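Local coordinates for putative uncharacterized protein (Xanthomonas oryzae pv. oryzae, PDB 4KL0) that is a bacterial effector protein that binds calcium and, judging from its family, probably hydrolyses N-glycosidic bonds of nucleosides, at residues D41-Y46 / K81-R86; T47-L52 / G56-T61. All blocks are in the same frame, centred on the assembly; numbering follows the deposited sequence.

Interaction 1: D41-Y46 / K81-R86. With CA (calcium ion), chain B.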
loop_
_atom_site.group_PDB
_atom_site.type_symbol
_atom_site.label_atom_id
_atom_site.label_comp_id
_atom_site.label_asym_id
_atom_site.label_seq_id
_atom_site.Cartn_x
_atom_site.Cartn_y
_atom_site.Cartn_z
ATOM N N ASP A 41 -5.209 -4.491 1.748
ATOM C CA ASP A 41 -4.299 -3.823 0.792
ATOM C C ASP A 41 -2.837 -3.860 1.177
ATOM O O ASP A 41 -1.975 -4.133 0.336
ATOM C CB ASP A 41 -4.658 -2.370 0.750
ATOM C CG ASP A 41 -5.736 -2.104 -0.179
ATOM O OD1 ASP A 41 -6.922 -2.417 0.166
ATOM O OD2 ASP A 41 -5.393 -1.530 -1.240
ATOM N N ASP A 42 -2.523 -3.492 2.425
ATOM C CA ASP A 42 -1.118 -3.411 2.790
ATOM C C ASP A 42 -0.464 -4.767 2.714
ATOM O O ASP A 42 0.700 -4.875 2.286
ATOM C CB ASP A 42 -0.957 -2.762 4.189
ATOM C CG ASP A 42 -1.557 -1.359 4.247
ATOM O OD1 ASP A 42 -0.754 -0.422 4.306
ATOM O OD2 ASP A 42 -2.838 -1.211 4.223
ATOM N N VAL A 43 -1.185 -5.805 3.166
ATOM C CA VAL A 43 -0.574 -7.138 3.150
ATOM C C VAL A 43 -0.430 -7.708 1.748
ATOM O O VAL A 43 0.562 -8.394 1.485
ATOM C CB VAL A 43 -1.307 -8.069 4.109
ATOM C CG1 VAL A 43 -0.818 -9.539 3.925
ATOM C CG2 VAL A 43 -1.014 -7.558 5.550
ATOM N N VAL A 44 -1.350 -7.374 0.826
ATOM C CA VAL A 44 -1.112 -7.715 -0.574
ATOM C C VAL A 44 0.162 -7.016 -1.062
ATOM O O VAL A 44 0.980 -7.629 -1.793
ATOM C CB VAL A 44 -2.311 -7.311 -1.489
ATOM C CG1 VAL A 44 -1.990 -7.768 -2.948
ATOM C CG2 VAL A 44 -3.600 -8.009 -0.965
ATOM N N THR A 45 0.382 -5.772 -0.603
ATOM C CA THR A 45 1.588 -5.054 -1.025
ATOM C C THR A 45 2.841 -5.757 -0.496
ATOM O O THR A 45 3.851 -5.856 -1.217
ATOM C CB THR A 45 1.555 -3.599 -0.495
ATOM O OG1 THR A 45 0.318 -3.015 -0.864
ATOM C CG2 THR A 45 2.708 -2.780 -1.074
ATOM N N TYR A 46 2.827 -6.238 0.759
ATOM C CA TYR A 46 3.996 -6.914 1.310
ATOM C C TYR A 46 4.258 -8.172 0.471
ATOM O O TYR A 46 5.426 -8.542 0.193
ATOM C CB TYR A 46 3.770 -7.371 2.762
ATOM C CG TYR A 46 3.370 -6.303 3.749
ATOM C CD1 TYR A 46 3.567 -4.948 3.476
ATOM C CD2 TYR A 46 2.788 -6.633 4.942
ATOM C CE1 TYR A 46 3.148 -3.957 4.376
ATOM C CE2 TYR A 46 2.401 -5.681 5.850
ATOM C CZ TYR A 46 2.574 -4.340 5.576
ATOM O OH TYR A 46 2.112 -3.438 6.493
ATOM N N LYS A 81 5.309 -7.733 10.838
ATOM C CA LYS A 81 6.519 -8.519 10.994
ATOM C C LYS A 81 6.209 -10.022 10.903
ATOM O O LYS A 81 6.953 -10.781 10.247
ATOM C CB LYS A 81 7.196 -8.105 12.305
ATOM C CG LYS A 81 8.462 -8.924 12.646
ATOM C CD LYS A 81 9.573 -8.572 11.693
ATOM C CE LYS A 81 10.902 -9.156 12.148
ATOM N NZ LYS A 81 11.886 -8.864 11.097
ATOM N N GLY A 82 5.084 -10.440 11.487
ATOM C CA GLY A 82 4.590 -11.803 11.277
ATOM C C GLY A 82 4.409 -12.212 9.819
ATOM O O GLY A 82 4.703 -13.360 9.430
ATOM N N VAL A 83 3.910 -11.290 8.991
ATOM C CA VAL A 83 3.751 -11.561 7.580
ATOM C C VAL A 83 5.093 -11.609 6.855
ATOM O O VAL A 83 5.360 -12.566 6.114
ATOM C CB VAL A 83 2.819 -10.532 6.925
ATOM C CG1 VAL A 83 2.849 -10.641 5.370
ATOM C CG2 VAL A 83 1.385 -10.683 7.463
ATOM N N PHE A 84 5.988 -10.656 7.133
ATOM C CA PHE A 84 7.335 -10.735 6.535
ATOM C C PHE A 84 8.063 -12.049 6.883
ATOM O O PHE A 84 8.693 -12.636 6.016
ATOM C CB PHE A 84 8.169 -9.510 6.901
ATOM C CG PHE A 84 7.624 -8.238 6.343
ATOM C CD1 PHE A 84 7.346 -8.111 4.974
ATOM C CD2 PHE A 84 7.398 -7.179 7.191
ATOM C CE1 PHE A 84 6.807 -6.885 4.483
ATOM C CE2 PHE A 84 6.867 -5.960 6.734
ATOM C CZ PHE A 84 6.605 -5.832 5.379
ATOM N N ASP A 85 7.907 -12.488 8.123
ATOM C CA ASP A 85 8.503 -13.767 8.560
ATOM C C ASP A 85 7.979 -14.949 7.718
ATOM O O ASP A 85 8.749 -15.796 7.220
ATOM C CB ASP A 85 8.168 -14.021 10.024
ATOM C CG ASP A 85 8.937 -13.130 10.995
ATOM O OD1 ASP A 85 9.949 -12.463 10.623
ATOM O OD2 ASP A 85 8.501 -13.131 12.170
ATOM N N ARG A 86 6.665 -14.990 7.502
ATOM C CA ARG A 86 6.003 -16.067 6.703
ATOM C C ARG A 86 6.254 -15.967 5.192
ATOM O O ARG A 86 6.022 -16.901 4.426
ATOM C CB ARG A 86 4.514 -16.039 6.999
ATOM C CG ARG A 86 4.272 -16.433 8.442
ATOM C CD ARG A 86 2.815 -16.228 8.837
ATOM N NE ARG A 86 2.499 -16.749 10.179
ATOM C CZ ARG A 86 2.789 -16.145 11.331
ATOM N NH1 ARG A 86 3.499 -15.033 11.382
ATOM N NH2 ARG A 86 2.419 -16.714 12.479
HETATM CA CA CA B . -2.930 1.169 3.483
HETATM O O HOH W 1 -3.903 2.800 1.570
HETATM O O HOH W 2 -5.230 0.402 2.933
HETATM O O HOH W 3 -4.465 3.023 4.452
#
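Tyr46 and Phe84 meet where helix 41-54 packs beside helix 70-86 in the Rossmann-like α/β fold of the nucleoside hydrolase family. The two short helical segments run in roughly the same direction, 31° apart, and the buried seam between them is wholly apolar. Tyr46 starts it with CB, which lies 3.5 Å from Phe84 CE1. Its CG and CD1 follow under the tip of the same ring, with CG 3.7 Å from Phe84 CZ. The two rings are turned 41° against each other with centroids 4.6 Å apart, an oblique aromatic pair. At the ring edge, near its plane, CD2 has Val83 CG1 at 4.0 Å. Tyr46 CG stands beside its backbone N (chi1 -56°), which lays the ring back along its own helix. The face turned from Phe84 therefore rests on the preceding turn, with Asp42 O 3.1 Å above the plane, offset toward the rim. At the tip, Tyr46 OH is hydrogen-bonded to Thr34 OG1, which also bonds Asp42 OD1, tying the aromatic pair to the second shell of the metal site. Asp42 grips calcium with both carboxylate oxygens, OD1 at 2.8 Å and OD2 at 2.5 Å from the ion. Asp35, Asp318, the carbonyl oxygen of Ile151 and three waters complete the site. One turn before Tyr46, Val43 extends the apolar seam, its CG1 lying 4.1 Å from Val83 CG1.

Interaction 2: T47-L52 / G56-T61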
loop_
_atom_site.group_PDB
_atom_site.type_symbol
_atom_site.label_atom_id
_atom_site.label_comp_id
_atom_site.label_asym_id
_atom_site.label_seq_id
_atom_site.Cartn_x
_atom_site.Cartn_y
_atom_site.Cartn_z
ATOM N N THR A 47 3.152 -8.848 0.085
ATOM C CA THR A 47 3.252 -10.101 -0.704
ATOM C C THR A 47 3.866 -9.863 -2.092
ATOM O O THR A 47 4.837 -10.532 -2.456
ATOM C CB THR A 47 1.900 -10.768 -0.826
ATOM O OG1 THR A 47 1.416 -11.030 0.493
ATOM C CG2 THR A 47 1.985 -12.113 -1.550
ATOM N N ILE A 48 3.339 -8.896 -2.846
ATOM C CA ILE A 48 4.039 -8.597 -4.092
ATOM C C ILE A 48 5.443 -8.049 -3.921
ATOM O O ILE A 48 6.278 -8.300 -4.783
ATOM C CB ILE A 48 3.276 -7.738 -5.060
ATOM C CG1 ILE A 48 3.103 -6.317 -4.562
ATOM C CG2 ILE A 48 1.862 -8.366 -5.356
ATOM C CD1 ILE A 48 2.687 -5.345 -5.671
ATOM N N ALA A 49 5.724 -7.329 -2.828
ATOM C CA ALA A 49 7.093 -6.871 -2.563
ATOM C C ALA A 49 8.031 -8.056 -2.389
ATOM O O ALA A 49 9.194 -7.958 -2.784
ATOM C CB ALA A 49 7.172 -5.965 -1.349
ATOM N N LYS A 50 7.568 -9.145 -1.777
ATOM C CA LYS A 50 8.440 -10.320 -1.651
ATOM C C LYS A 50 8.940 -10.789 -2.998
ATOM O O LYS A 50 10.148 -11.048 -3.134
ATOM C CB LYS A 50 7.720 -11.473 -0.948
ATOM C CG LYS A 50 8.350 -12.826 -1.132
ATOM C CD LYS A 50 9.756 -12.871 -0.567
ATOM C CE LYS A 50 10.332 -14.268 -0.893
ATOM N NZ LYS A 50 9.298 -15.358 -0.652
ATOM N N GLN A 51 8.057 -10.858 -3.998
ATOM C CA GLN A 51 8.478 -11.328 -5.305
ATOM C C GLN A 51 9.352 -10.283 -5.984
ATOM O O GLN A 51 10.326 -10.610 -6.672
ATOM C CB GLN A 51 7.282 -11.664 -6.200
ATOM C CG GLN A 51 7.724 -12.278 -7.520
ATOM C CD GLN A 51 8.436 -13.588 -7.374
ATOM O OE1 GLN A 51 8.290 -14.328 -6.369
ATOM N NE2 GLN A 51 9.228 -13.893 -8.389
ATOM N N LEU A 52 9.006 -9.008 -5.830
ATOM C CA LEU A 52 9.832 -7.981 -6.422
ATOM C C LEU A 52 11.229 -7.980 -5.813
ATOM O O LEU A 52 12.193 -7.667 -6.513
ATOM C CB LEU A 52 9.147 -6.610 -6.318
ATOM C CG LEU A 52 7.922 -6.536 -7.209
ATOM C CD1 LEU A 52 7.030 -5.379 -6.681
ATOM C CD2 LEU A 52 8.248 -6.338 -8.728
ATOM N N GLY A 56 14.928 -8.852 -7.654
ATOM C CA GLY A 56 15.963 -7.833 -7.737
ATOM C C GLY A 56 15.498 -6.436 -8.108
ATOM O O GLY A 56 16.322 -5.590 -8.510
ATOM N N PHE A 57 14.198 -6.162 -7.945
ATOM C CA PHE A 57 13.702 -4.803 -8.211
ATOM C C PHE A 57 13.848 -3.881 -7.021
ATOM O O PHE A 57 14.073 -2.680 -7.170
ATOM C CB PHE A 57 12.227 -4.872 -8.647
ATOM C CG PHE A 57 12.038 -5.370 -10.040
ATOM C CD1 PHE A 57 11.964 -4.483 -11.098
ATOM C CD2 PHE A 57 12.020 -6.740 -10.308
ATOM C CE1 PHE A 57 11.844 -4.941 -12.388
ATOM C CE2 PHE A 57 11.872 -7.216 -11.590
ATOM C CZ PHE A 57 11.783 -6.316 -12.645
ATOM N N LEU A 58 13.684 -4.442 -5.830
ATOM C CA LEU A 58 13.717 -3.642 -4.625
ATOM C C LEU A 58 14.278 -4.462 -3.493
ATOM O O LEU A 58 14.384 -5.705 -3.586
ATOM C CB LEU A 58 12.310 -3.154 -4.271
ATOM C CG LEU A 58 11.240 -4.197 -3.885
ATOM C CD1 LEU A 58 11.395 -4.594 -2.468
ATOM C CD2 LEU A 58 9.821 -3.622 -4.053
ATOM N N ARG A 59 14.626 -3.774 -2.423
ATOM C CA ARG A 59 14.954 -4.477 -1.192
ATOM C C ARG A 59 14.282 -3.708 -0.064
ATOM O O ARG A 59 14.501 -2.475 0.093
ATOM C CB ARG A 59 16.459 -4.678 -1.011
ATOM C CG ARG A 59 16.785 -5.314 0.324
ATOM C CD ARG A 59 18.292 -5.481 0.526
ATOM N NE ARG A 59 18.877 -4.192 0.828
ATOM C CZ ARG A 59 20.122 -4.024 1.272
ATOM N NH1 ARG A 59 20.905 -5.089 1.472
ATOM N NH2 ARG A 59 20.576 -2.804 1.534
ATOM N N LEU A 60 13.368 -4.401 0.628
ATOM C CA LEU A 60 12.500 -3.710 1.624
ATOM C C LEU A 60 13.265 -3.690 2.928
ATOM O O LEU A 60 13.312 -4.714 3.644
ATOM C CB LEU A 60 11.150 -4.442 1.758
ATOM C CG LEU A 60 10.106 -3.837 2.661
ATOM C CD1 LEU A 60 9.838 -2.391 2.250
ATOM C CD2 LEU A 60 8.852 -4.730 2.583
ATOM N N THR A 61 13.853 -2.535 3.267
ATOM C CA THR A 61 14.771 -2.539 4.397
ATOM C C THR A 61 14.095 -2.148 5.719
ATOM O O THR A 61 14.418 -2.704 6.800
ATOM C CB THR A 61 15.993 -1.648 4.090
ATOM O OG1 THR A 61 15.563 -0.279 3.917
ATOM C CG2 THR A 61 16.669 -2.115 2.793
#
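The turn from helix to strand in the beta-alpha-beta unit of strand 28-34, helix 41-54 and strand 58-65 is closed here by a Schellman motif. Gly56, with positive phi, lets the chain leave the helix and double back. Phe57 N then donates to Leu52 O at 2.9 Å, a fairly straight bond of 155° at the hydrogen that arrives nearly along the C=O axis (163°). The same oxygen lies in the plane of the Phe57 ring, at its edge, while Phe57 CB sits 3.5 Å from Leu52 O. Apolar side chains fill the bend. Leu52 CD2 reaches the ring at Phe57 CD2, 4.1 Å away, the two side chains slanting past each other. Its CB is met by Leu58 CD2 at 3.8 Å. Leu58 CG is wedged between the backbone N and the carbonyl carbon (chi1 65°), which brings both methyls over the helix: CD1 lies 4.0 Å from Ala49 O, while CD2 faces Leu52. Ala49 CB looks between alternate residues of the strand, with Leu58 CD2 and Leu60 CD2 each 4.5 Å away. Arg59, between them, sends its CB away from the helix, and its NH2 forms a salt bridge with Asp29 OD2. Gln53 OE1 accepts from Leu60 N, adding a polar tie between helix and strand. Leu322 of helix 317-325 packs on Ala49 and Leu52, and strand 58-65 lies between strands 28-34 and 93-96 of the sheet.

How the interactions relate
Both contacts are buried and use successive parts of helix 41-54. Interaction 1 joins its N-terminal half to helix 70-86, while interaction 2 folds its C-terminal half onto strand 58-65, nested in the chain between the two segments of interaction 1. They meet directly: Phe84 CE1 of the first lies 3.5 Å from Leu60 CD2 of the second, so the two contacts run into one apolar core between the helices and the sheet. Across the segments, interaction 1 is held by side-chain packing alone, with aromatic rings and the calcium site nearby. Interaction 2, farther from the metal, adds to its mostly aliphatic packing, with one phenylalanine ring, a backbone hydrogen bond that closes a helix end.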